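Local coordinates for protein B-cell differentiation antigen CD72 (Mus musculus, PDB 5B1R) that acts as a B-cell co-receptor that recognises the Sm/RNP self-antigen and, when ligated together with the B-cell receptor, inhibits its signalling; the chain is its extracellular C-type lectin-like domain, at residues C33-A42 with H109-A117; L63-S74 with D89-R100. The protein carries 2 engineered substitutions. One frame throughout, in Å; residues are numbered along the deposited sequence.

Interaction 1 (C33-A42 with H109-A117); sequences CTSLSSKLAA and HPSICESEA. Engineered in segment 109-117: S111 (natural residue Cys).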
loop_
_atom_site.group_PDB
_atom_site.type_symbol
_atom_site.label_atom_id
_atom_site.label_comp_id
_atom_site.label_asym_id
_atom_site.label_seq_id
_atom_site.Cartn_x
_atom_site.Cartn_y
_atom_site.Cartn_z
ATOM N N CYS A 33 7.354 7.663 -2.249
ATOM C CA CYS A 33 6.033 8.213 -1.911
ATOM C C CYS A 33 6.166 9.617 -1.312
ATOM O O CYS A 33 5.402 10.516 -1.642
ATOM C CB CYS A 33 5.263 7.304 -0.956
ATOM S SG CYS A 33 4.862 5.656 -1.596
ATOM N N THR A 34 7.155 9.812 -0.448
ATOM C CA THR A 34 7.374 11.124 0.147
ATOM C C THR A 34 7.654 12.179 -0.926
ATOM O O THR A 34 7.196 13.313 -0.809
ATOM C CB THR A 34 8.534 11.068 1.161
ATOM O OG1 THR A 34 8.157 10.193 2.225
ATOM C CG2 THR A 34 8.857 12.455 1.723
ATOM N N SER A 35 8.379 11.799 -1.980
ATOM C CA SER A 35 8.669 12.724 -3.081
ATOM C C SER A 35 7.401 13.136 -3.836
ATOM O O SER A 35 7.390 14.161 -4.527
ATOM C CB SER A 35 9.713 12.133 -4.041
ATOM O OG SER A 35 9.118 11.257 -4.982
ATOM N N LEU A 36 6.339 12.343 -3.695
ATOM C CA LEU A 36 5.025 12.667 -4.257
ATOM C C LEU A 36 4.121 13.355 -3.235
ATOM O O LEU A 36 2.906 13.435 -3.441
ATOM C CB LEU A 36 4.330 11.398 -4.759
ATOM C CG LEU A 36 5.082 10.545 -5.776
ATOM C CD1 LEU A 36 4.249 9.323 -6.183
ATOM C CD2 LEU A 36 5.485 11.382 -6.991
ATOM N N SER A 37 4.703 13.832 -2.136
ATOM C CA SER A 37 3.934 14.410 -1.029
ATOM C C SER A 37 2.860 13.424 -0.568
ATOM O O SER A 37 1.745 13.805 -0.232
ATOM C CB SER A 37 3.330 15.761 -1.416
ATOM O OG SER A 37 4.358 16.623 -1.860
ATOM N N SER A 38 3.229 12.147 -0.567
ATOM C CA SER A 38 2.324 11.047 -0.257
ATOM C C SER A 38 2.999 10.167 0.773
ATOM O O SER A 38 4.087 10.479 1.249
ATOM C CB SER A 38 2.022 10.259 -1.527
ATOM O OG SER A 38 1.368 11.093 -2.452
ATOM N N LYS A 39 2.365 9.058 1.106
ATOM C CA LYS A 39 2.919 8.102 2.053
ATOM C C LYS A 39 2.652 6.706 1.548
ATOM O O LYS A 39 1.811 6.506 0.690
ATOM C CB LYS A 39 2.290 8.293 3.439
ATOM C CG LYS A 39 0.809 7.961 3.513
ATOM C CD LYS A 39 0.198 8.185 4.900
ATOM C CE LYS A 39 -1.281 7.776 4.905
ATOM N NZ LYS A 39 -1.971 7.969 6.215
ATOM N N LEU A 40 3.356 5.717 2.076
ATOM C CA LEU A 40 3.001 4.341 1.775
ATOM C C LEU A 40 1.561 4.090 2.171
ATOM O O LEU A 40 1.108 4.532 3.229
ATOM C CB LEU A 40 3.900 3.399 2.554
ATOM C CG LEU A 40 5.312 3.273 1.984
ATOM C CD1 LEU A 40 6.241 2.674 3.031
ATOM C CD2 LEU A 40 5.304 2.466 0.666
ATOM N N ALA A 41 0.841 3.362 1.331
ATOM C CA ALA A 41 -0.578 3.161 1.556
ATOM C C ALA A 41 -0.840 2.392 2.851
ATOM O O ALA A 41 -0.146 1.423 3.171
ATOM C CB ALA A 41 -1.181 2.441 0.369
ATOM N N ALA A 42 -1.870 2.837 3.573
ATOM C CA ALA A 42 -2.149 2.337 4.910
ATOM C C ALA A 42 -3.413 1.496 4.898
ATOM O O ALA A 42 -4.473 1.971 4.487
ATOM C CB ALA A 42 -2.316 3.508 5.864
ATOM N N HIS A 109 10.436 -4.668 -4.525
ATOM C CA HIS A 109 9.036 -4.874 -4.880
ATOM C C HIS A 109 8.469 -3.572 -5.395
ATOM O O HIS A 109 8.962 -2.489 -5.063
ATOM C CB HIS A 109 8.224 -5.306 -3.657
ATOM C CG HIS A 109 8.618 -6.646 -3.134
ATOM N ND1 HIS A 109 8.321 -7.819 -3.797
ATOM C CD2 HIS A 109 9.305 -6.996 -2.023
ATOM C CE1 HIS A 109 8.817 -8.837 -3.114
ATOM N NE2 HIS A 109 9.413 -8.366 -2.030
ATOM N N PRO A 110 7.388 -3.661 -6.176
ATOM C CA PRO A 110 6.594 -2.452 -6.426
ATOM C C PRO A 110 5.949 -2.003 -5.109
ATOM O O PRO A 110 6.074 -2.680 -4.076
ATOM C CB PRO A 110 5.535 -2.942 -7.422
ATOM C CG PRO A 110 5.378 -4.414 -7.088
ATOM C CD PRO A 110 6.772 -4.881 -6.737
ATOM N N SER A 111 5.242 -0.880 -5.145
ATOM C CA SER A 111 4.690 -0.324 -3.916
ATOM C C SER A 111 3.400 0.425 -4.218
ATOM O O SER A 111 3.061 0.659 -5.392
ATOM C CB SER A 111 5.716 0.615 -3.272
ATOM O OG SER A 111 6.065 1.683 -4.143
ATOM N N ILE A 112 2.693 0.803 -3.157
ATOM C CA ILE A 112 1.472 1.590 -3.311
ATOM C C ILE A 112 1.604 2.798 -2.404
ATOM O O ILE A 112 1.888 2.645 -1.207
ATOM C CB ILE A 112 0.210 0.798 -2.927
ATOM C CG1 ILE A 112 0.184 -0.554 -3.656
ATOM C CG2 ILE A 112 -1.040 1.633 -3.211
ATOM C CD1 ILE A 112 -0.810 -1.551 -3.107
ATOM N N CYS A 113 1.451 3.991 -2.973
ATOM C CA CYS A 113 1.415 5.228 -2.203
ATOM C C CYS A 113 -0.026 5.696 -2.048
ATOM O O CYS A 113 -0.904 5.321 -2.831
ATOM C CB CYS A 113 2.197 6.331 -2.911
ATOM S SG CYS A 113 3.910 5.981 -3.355
ATOM N N GLU A 114 -0.254 6.554 -1.062
ATOM C CA GLU A 114 -1.540 7.221 -0.967
ATOM C C GLU A 114 -1.352 8.681 -0.604
ATOM O O GLU A 114 -0.423 9.052 0.129
ATOM C CB GLU A 114 -2.479 6.539 0.018
ATOM C CG GLU A 114 -2.217 6.765 1.463
ATOM C CD GLU A 114 -3.358 6.211 2.303
ATOM O OE1 GLU A 114 -3.399 5.009 2.487
ATOM O OE2 GLU A 114 -4.241 6.962 2.773
ATOM N N SER A 115 -2.252 9.494 -1.127
ATOM C CA SER A 115 -2.329 10.896 -0.771
ATOM C C SER A 115 -3.762 11.196 -0.372
ATOM O O SER A 115 -4.665 10.359 -0.526
ATOM C CB SER A 115 -1.936 11.770 -1.971
ATOM O OG SER A 115 -2.989 11.805 -2.933
ATOM N N GLU A 116 -4.005 12.396 0.121
ATOM C CA GLU A 116 -5.380 12.813 0.287
ATOM C C GLU A 116 -6.011 13.095 -1.089
ATOM O O GLU A 116 -5.311 13.369 -2.064
ATOM C CB GLU A 116 -5.489 14.013 1.237
ATOM C CG GLU A 116 -5.150 15.379 0.659
ATOM C CD GLU A 116 -3.660 15.699 0.564
ATOM O OE1 GLU A 116 -3.321 16.899 0.522
ATOM O OE2 GLU A 116 -2.820 14.778 0.516
ATOM N N ALA A 117 -7.333 12.972 -1.166
ATOM C CA ALA A 117 -8.086 13.438 -2.316
ATOM C C ALA A 117 -8.298 14.941 -2.175
ATOM O O ALA A 117 -8.157 15.500 -1.095
ATOM C CB ALA A 117 -9.407 12.712 -2.399
HETATM O O HOH W 1 -4.935 6.586 5.376
#

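Interaction 2 (L63-S74 with D89-R100); sequences LDRSKSYWIQMS and DKIKKYYQKWKR. Unlike the reference sequence in segment 89-100: D89 (reference Val), K90 (reference Arg), K93 (reference Thr), K99 (reference Glu).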
loop_
_atom_site.group_PDB
_atom_site.type_symbol
_atom_site.label_atom_id
_atom_site.label_comp_id
_atom_site.label_asym_id
_atom_site.label_seq_id
_atom_site.Cartn_x
_atom_site.Cartn_y
_atom_site.Cartn_z
ATOM N N LEU A 63 -4.165 -4.440 -9.129
ATOM C CA LEU A 63 -2.904 -5.050 -8.725
ATOM C C LEU A 63 -2.602 -6.283 -9.570
ATOM O O LEU A 63 -3.506 -7.013 -9.970
ATOM C CB LEU A 63 -2.964 -5.441 -7.253
ATOM C CG LEU A 63 -3.185 -4.304 -6.260
ATOM C CD1 LEU A 63 -3.308 -4.868 -4.837
ATOM C CD2 LEU A 63 -2.077 -3.282 -6.341
ATOM N N ASP A 64 -1.323 -6.525 -9.808
ATOM C CA ASP A 64 -0.865 -7.705 -10.518
ATOM C C ASP A 64 -0.744 -8.835 -9.499
ATOM O O ASP A 64 0.047 -8.748 -8.551
ATOM C CB ASP A 64 0.483 -7.377 -11.143
ATOM C CG ASP A 64 1.054 -8.507 -11.969
ATOM O OD1 ASP A 64 0.699 -9.686 -11.751
ATOM O OD2 ASP A 64 1.901 -8.202 -12.835
ATOM N N ARG A 65 -1.531 -9.889 -9.685
ATOM C CA ARG A 65 -1.570 -10.988 -8.721
ATOM C C ARG A 65 -0.245 -11.742 -8.583
ATOM O O ARG A 65 -0.054 -12.492 -7.627
ATOM C CB ARG A 65 -2.699 -11.964 -9.054
ATOM C CG ARG A 65 -2.429 -12.850 -10.257
ATOM C CD ARG A 65 -3.398 -14.031 -10.292
ATOM N NE ARG A 65 -3.325 -14.829 -9.067
ATOM C CZ ARG A 65 -4.376 -15.194 -8.336
ATOM N NH1 ARG A 65 -5.602 -14.841 -8.702
ATOM N NH2 ARG A 65 -4.200 -15.917 -7.237
ATOM N N SER A 66 0.668 -11.544 -9.532
ATOM C CA SER A 66 1.973 -12.200 -9.480
ATOM C C SER A 66 3.024 -11.367 -8.744
ATOM O O SER A 66 4.177 -11.785 -8.637
ATOM C CB SER A 66 2.477 -12.506 -10.891
ATOM O OG SER A 66 2.908 -11.326 -11.541
ATOM N N LYS A 67 2.638 -10.190 -8.251
ATOM C CA LYS A 67 3.574 -9.300 -7.570
ATOM C C LYS A 67 3.169 -9.105 -6.115
ATOM O O LYS A 67 2.008 -9.272 -5.748
ATOM C CB LYS A 67 3.599 -7.930 -8.263
ATOM C CG LYS A 67 4.031 -7.949 -9.725
ATOM C CD LYS A 67 5.535 -8.063 -9.858
ATOM C CE LYS A 67 5.964 -8.035 -11.322
ATOM N NZ LYS A 67 5.581 -6.757 -11.983
ATOM N N SER A 68 4.137 -8.739 -5.283
ATOM C CA SER A 68 3.852 -8.292 -3.920
ATOM C C SER A 68 4.178 -6.825 -3.829
ATOM O O SER A 68 5.150 -6.366 -4.442
ATOM C CB SER A 68 4.714 -9.025 -2.909
ATOM O OG SER A 68 4.499 -10.423 -2.938
ATOM N N TYR A 69 3.372 -6.091 -3.061
ATOM C CA TYR A 69 3.494 -4.634 -3.018
ATOM C C TYR A 69 3.849 -4.138 -1.629
ATOM O O TYR A 69 3.140 -4.433 -0.667
ATOM C CB TYR A 69 2.177 -3.968 -3.452
ATOM C CG TYR A 69 1.840 -4.244 -4.906
ATOM C CD1 TYR A 69 1.231 -5.430 -5.286
ATOM C CD2 TYR A 69 2.152 -3.310 -5.894
ATOM C CE1 TYR A 69 0.964 -5.699 -6.618
ATOM C CE2 TYR A 69 1.877 -3.562 -7.232
ATOM C CZ TYR A 69 1.276 -4.754 -7.588
ATOM O OH TYR A 69 0.992 -5.034 -8.911
ATOM N N TRP A 70 4.917 -3.354 -1.516
ATOM C CA TRP A 70 5.192 -2.677 -0.254
ATOM C C TRP A 70 4.047 -1.741 0.135
ATOM O O TRP A 70 3.551 -0.974 -0.701
ATOM C CB TRP A 70 6.480 -1.862 -0.327
ATOM C CG TRP A 70 7.772 -2.619 -0.391
ATOM C CD1 TRP A 70 8.741 -2.466 -1.324
ATOM C CD2 TRP A 70 8.261 -3.571 0.564
ATOM N NE1 TRP A 70 9.809 -3.280 -1.025
ATOM C CE2 TRP A 70 9.541 -3.977 0.129
ATOM C CE3 TRP A 70 7.736 -4.131 1.736
ATOM C CZ2 TRP A 70 10.321 -4.900 0.843
ATOM C CZ3 TRP A 70 8.498 -5.058 2.426
ATOM C CH2 TRP A 70 9.773 -5.435 1.975
ATOM N N ILE A 71 3.677 -1.781 1.414
ATOM C CA ILE A 71 2.677 -0.885 1.985
ATOM C C ILE A 71 3.183 -0.414 3.356
ATOM O O ILE A 71 4.248 -0.831 3.828
ATOM C CB ILE A 71 1.286 -1.576 2.125
ATOM C CG1 ILE A 71 1.342 -2.797 3.060
ATOM C CG2 ILE A 71 0.737 -1.956 0.740
ATOM C CD1 ILE A 71 -0.005 -3.191 3.601
ATOM N N GLN A 72 2.400 0.442 4.007
ATOM C CA GLN A 72 2.735 0.886 5.350
ATOM C C GLN A 72 2.746 -0.276 6.337
ATOM O O GLN A 72 1.812 -1.075 6.387
ATOM C CB GLN A 72 1.704 1.897 5.823
ATOM C CG GLN A 72 1.978 2.420 7.221
ATOM C CD GLN A 72 0.811 3.224 7.759
ATOM O OE1 GLN A 72 0.682 4.408 7.464
ATOM N NE2 GLN A 72 -0.055 2.576 8.527
ATOM N N MET A 73 3.786 -0.356 7.147
ATOM C CA MET A 73 3.837 -1.326 8.224
ATOM C C MET A 73 2.700 -1.058 9.216
ATOM O O MET A 73 2.417 0.091 9.574
ATOM C CB MET A 73 5.180 -1.210 8.947
ATOM C CG MET A 73 5.348 -2.234 10.038
ATOM S SD MET A 73 6.850 -2.042 11.006
ATOM C CE MET A 73 6.608 -0.430 11.740
ATOM N N SER A 74 2.041 -2.126 9.659
ATOM C CA SER A 74 0.948 -2.008 10.620
ATOM C C SER A 74 1.495 -2.170 12.033
ATOM O O SER A 74 1.862 -3.272 12.445
ATOM C CB SER A 74 -0.094 -3.063 10.319
ATOM O OG SER A 74 -1.110 -2.993 11.292
ATOM N N ASP A 89 6.369 -4.715 5.677
ATOM C CA ASP A 89 5.087 -5.334 5.333
ATOM C C ASP A 89 4.789 -5.153 3.856
ATOM O O ASP A 89 4.854 -4.030 3.337
ATOM C CB ASP A 89 3.929 -4.699 6.113
ATOM C CG ASP A 89 3.992 -4.937 7.611
ATOM O OD1 ASP A 89 5.006 -5.438 8.114
ATOM O OD2 ASP A 89 3.002 -4.583 8.294
ATOM N N LYS A 90 4.423 -6.248 3.191
ATOM C CA LYS A 90 3.994 -6.172 1.805
ATOM C C LYS A 90 2.730 -6.989 1.662
ATOM O O LYS A 90 2.502 -7.913 2.431
ATOM C CB LYS A 90 5.089 -6.679 0.865
ATOM C CG LYS A 90 5.305 -8.186 0.936
ATOM C CD LYS A 90 6.561 -8.643 0.197
ATOM C CE LYS A 90 6.558 -10.146 -0.018
ATOM N NZ LYS A 90 6.503 -10.874 1.268
ATOM N N ILE A 91 1.905 -6.659 0.680
ATOM C CA ILE A 91 0.740 -7.485 0.400
ATOM C C ILE A 91 1.074 -8.470 -0.726
ATOM O O ILE A 91 1.752 -8.137 -1.697
ATOM C CB ILE A 91 -0.535 -6.657 0.103
ATOM C CG1 ILE A 91 -0.336 -5.708 -1.087
ATOM C CG2 ILE A 91 -0.944 -5.905 1.364
ATOM C CD1 ILE A 91 -1.630 -5.011 -1.528
ATOM N N LYS A 92 0.572 -9.680 -0.569
ATOM C CA LYS A 92 0.849 -10.766 -1.501
ATOM C C LYS A 92 -0.418 -11.578 -1.665
ATOM O O LYS A 92 -1.176 -11.762 -0.706
ATOM C CB LYS A 92 1.981 -11.633 -0.958
ATOM C CG LYS A 92 2.329 -12.806 -1.854
ATOM C CD LYS A 92 3.639 -13.436 -1.412
ATOM C CE LYS A 92 4.106 -14.540 -2.365
ATOM N NZ LYS A 92 5.521 -14.896 -2.092
ATOM N N LYS A 93 -0.668 -12.052 -2.882
ATOM C CA LYS A 93 -1.920 -12.746 -3.142
ATOM C C LYS A 93 -1.785 -14.236 -2.962
ATOM O O LYS A 93 -0.925 -14.869 -3.571
ATOM C CB LYS A 93 -2.468 -12.449 -4.542
ATOM C CG LYS A 93 -3.942 -12.836 -4.658
ATOM C CD LYS A 93 -4.594 -12.373 -5.937
ATOM C CE LYS A 93 -6.094 -12.611 -5.847
ATOM N NZ LYS A 93 -6.767 -12.526 -7.173
ATOM N N TYR A 94 -2.638 -14.783 -2.106
ATOM C CA TYR A 94 -2.723 -16.223 -1.917
ATOM C C TYR A 94 -4.064 -16.716 -2.415
ATOM O O TYR A 94 -5.097 -16.434 -1.810
ATOM C CB TYR A 94 -2.554 -16.572 -0.444
ATOM C CG TYR A 94 -1.171 -16.284 0.068
ATOM C CD1 TYR A 94 -0.845 -15.032 0.577
ATOM C CD2 TYR A 94 -0.180 -17.257 0.027
ATOM C CE1 TYR A 94 0.424 -14.766 1.043
ATOM C CE2 TYR A 94 1.089 -16.999 0.489
ATOM C CZ TYR A 94 1.387 -15.753 0.997
ATOM O OH TYR A 94 2.656 -15.494 1.462
ATOM N N TYR A 95 -4.037 -17.453 -3.520
ATOM C CA TYR A 95 -5.255 -17.946 -4.145
ATOM C C TYR A 95 -6.217 -16.790 -4.403
ATOM O O TYR A 95 -5.985 -15.980 -5.299
ATOM C CB TYR A 95 -5.885 -19.043 -3.283
ATOM C CG TYR A 95 -4.854 -20.030 -2.786
ATOM C CD1 TYR A 95 -4.328 -20.997 -3.635
ATOM C CD2 TYR A 95 -4.383 -19.979 -1.480
ATOM C CE1 TYR A 95 -3.373 -21.896 -3.191
ATOM C CE2 TYR A 95 -3.428 -20.873 -1.027
ATOM C CZ TYR A 95 -2.928 -21.831 -1.887
ATOM O OH TYR A 95 -1.979 -22.724 -1.442
ATOM N N GLN A 96 -7.271 -16.687 -3.602
ATOM C CA GLN A 96 -8.270 -15.646 -3.829
ATOM C C GLN A 96 -8.115 -14.398 -2.954
ATOM O O GLN A 96 -8.820 -13.414 -3.161
ATOM C CB GLN A 96 -9.686 -16.216 -3.687
ATOM C CG GLN A 96 -10.001 -17.390 -4.616
ATOM C CD GLN A 96 -10.246 -16.974 -6.061
ATOM O OE1 GLN A 96 -9.753 -15.945 -6.524
ATOM N NE2 GLN A 96 -11.021 -17.781 -6.779
ATOM N N LYS A 97 -7.198 -14.426 -1.989
ATOM C CA LYS A 97 -7.077 -13.312 -1.044
ATOM C C LYS A 97 -5.692 -12.694 -0.958
ATOM O O LYS A 97 -4.697 -13.401 -0.795
ATOM C CB LYS A 97 -7.472 -13.751 0.367
ATOM C CG LYS A 97 -8.957 -13.734 0.651
ATOM C CD LYS A 97 -9.217 -14.098 2.102
ATOM C CE LYS A 97 -10.678 -14.424 2.334
ATOM N NZ LYS A 97 -10.881 -14.995 3.693
ATOM N N TRP A 98 -5.642 -11.364 -1.023
ATOM C CA TRP A 98 -4.439 -10.632 -0.640
ATOM C C TRP A 98 -4.261 -10.727 0.875
ATOM O O TRP A 98 -5.233 -10.631 1.621
ATOM C CB TRP A 98 -4.524 -9.164 -1.091
ATOM C CG TRP A 98 -4.448 -9.034 -2.582
ATOM C CD1 TRP A 98 -5.484 -9.077 -3.469
ATOM C CD2 TRP A 98 -3.258 -8.881 -3.363
ATOM N NE1 TRP A 98 -5.011 -8.954 -4.752
ATOM C CE2 TRP A 98 -3.647 -8.827 -4.713
ATOM C CE3 TRP A 98 -1.901 -8.785 -3.048
ATOM C CZ2 TRP A 98 -2.734 -8.692 -5.747
ATOM C CZ3 TRP A 98 -0.997 -8.635 -4.077
ATOM C CH2 TRP A 98 -1.415 -8.596 -5.413
ATOM N N LYS A 99 -3.016 -10.926 1.302
ATOM C CA LYS A 99 -2.667 -10.999 2.712
ATOM C C LYS A 99 -1.502 -10.069 3.003
ATOM O O LYS A 99 -0.676 -9.806 2.130
ATOM C CB LYS A 99 -2.279 -12.432 3.099
ATOM C CG LYS A 99 -3.450 -13.393 3.048
ATOM C CD LYS A 99 -3.067 -14.785 3.496
ATOM C CE LYS A 99 -4.238 -15.737 3.319
ATOM N NZ LYS A 99 -5.255 -15.625 4.406
ATOM N N ARG A 100 -1.443 -9.574 4.234
ATOM C CA ARG A 100 -0.249 -8.900 4.712
ATOM C C ARG A 100 0.811 -9.955 5.023
ATOM O O ARG A 100 0.532 -10.932 5.718
ATOM C CB ARG A 100 -0.555 -8.094 5.975
ATOM C CG ARG A 100 0.651 -7.341 6.514
ATOM C CD ARG A 100 0.344 -6.577 7.805
ATOM N NE ARG A 100 -0.732 -5.615 7.588
ATOM C CZ ARG A 100 -0.556 -4.376 7.127
ATOM N NH1 ARG A 100 0.672 -3.891 6.941
ATOM N NH2 ARG A 100 -1.613 -3.625 6.873
HETATM O O HOH W 2 0.930 -11.647 -5.230
HETATM O O HOH W 3 6.293 -1.903 5.476
HETATM O O HOH W 4 -0.941 -0.834 6.606
HETATM O O HOH W 5 3.075 -5.337 10.959
#

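Interaction 1 (C33-A42 with H109-A117)
C33 and C113 form the disulfide of the C-type lectin fold that ties the end of helix 26-35 to the long strand 109-119. Their SG atoms are 2.0 Å apart with a C-S-S-C torsion of -82°, close to the relaxed value. Both sulfurs lie anti to their own carbonyl carbons, and this buried bond is the tight end of the contact. The helix closes in a Schellman motif: S37 has positive phi, and C33 O receives the backbone N of L36 and of S38 from opposite faces of its plane. That reversal lets the chain pair antiparallel with strand 109-119. K39 and E114 exchange backbone bonds, the shorter being E114 N to K39 O at 2.7 Å, and A41 N continues the pairing to I112 O at 2.8 Å. Beside it, A41 CB packs on I112 CG2 at 3.7 Å, and both residues are buried.

The side where K39 and E114 lie next to each other, pointing the same way, is looser. The extended lysine chain brings CE to 3.7 Å from E114 CD, yet NZ stays 4.2 Å from OE2, beyond a salt bridge. A water donates to OE2 and accepts only a weak bond from NZ, and K39 is exposed. The carboxylate is nonetheless firmly placed, because R15 forms a salt bridge with OE2 from outside the two segments. With CG held between the backbone N and the carbonyl carbon (chi1 76°), the glutamate chain passes A41 and reaches the loop just after strand 39-40. There OE1 accepts the backbone N of A42 at 2.9 Å, an almost straight bond that arrives on the anti side of the oxygen, 31° out of the carboxylate plane.

Interaction 2 (L63-S74 with D89-R100)
In the upper three-stranded sheet of this C-type lectin-like domain, from which the long loop departs, segment 63-74 runs along the hairpin of strands 87-94 and 97-104. Y69 and I91 form the hydrogen-bonded antiparallel pair: Y69 N to I91 O and I91 N to Y69 O are both 2.9 Å. I71 N extends the pairing to D89 O.

W98, from the second hairpin strand, reaches across to the turn D64-K67. L63 CD1 lies over one face of its six-membered ring, 4.0 Å from the centroid and 14° off the normal, a CH-pi contact, while K93 CB covers the opposite face. The carbonyl oxygen of D64 meets the ring edge in plane, at CH2. I91 also packs inward, its CD1 touching L63 CD1 and its CG2 touching I71 CD1.

At the other end, D89 and R100 of the hairpin clasp residues 72-74. D89 OD2 is gripped by S74 N at 3.0 Å, which comes from above the carboxylate plane, and by R100 NH1 at 2.8 Å, a salt bridge in which OD2 uses its anti lone pair; a water donates a further bond. R78 holds OD1. NH1 also donates to Q72 O at 3.1 Å, in both the carbonyl and the guanidinium planes, and S74 CB sits over one guanidinium face. Those contacts should fix the rotation of the arginine head, and the charge of R100 probably stabilises the carboxylate.

Toward the hairpin turn, R65 bends at chi3 (-57°) to bring NH2 to Y95 O at 2.6 Å, on a lone pair, while K93 CD covers one face of its guanidinium. Strand 69-70 followed by this hairpin gives the three-stranded antiparallel upper sheet typical of the C-type lectin fold.

In the fold
Both interactions lie in one C-type lectin-like domain, their centres 15 Å apart on opposite sides of the chain's centre. Along the sequence, residues 33-42 come first and 109-117 last, so the whole of interaction 2 falls between the two segments of interaction 1. Interaction 1 belongs to the sheet containing strands 39-40 and 109-119, interaction 2 to the three-stranded sheet 69-70, 87-94 and 97-104. The two meet along segment 63-74: A41 O and Q72 N, like P110 O and W70 N, are 2.9 Å apart, probable hydrogen bonds. Strand 97-104 is followed, after the short connection 105-108, by strand 109-119, so the upper sheet is joined to the disulfide-closed part by both backbone and pairing.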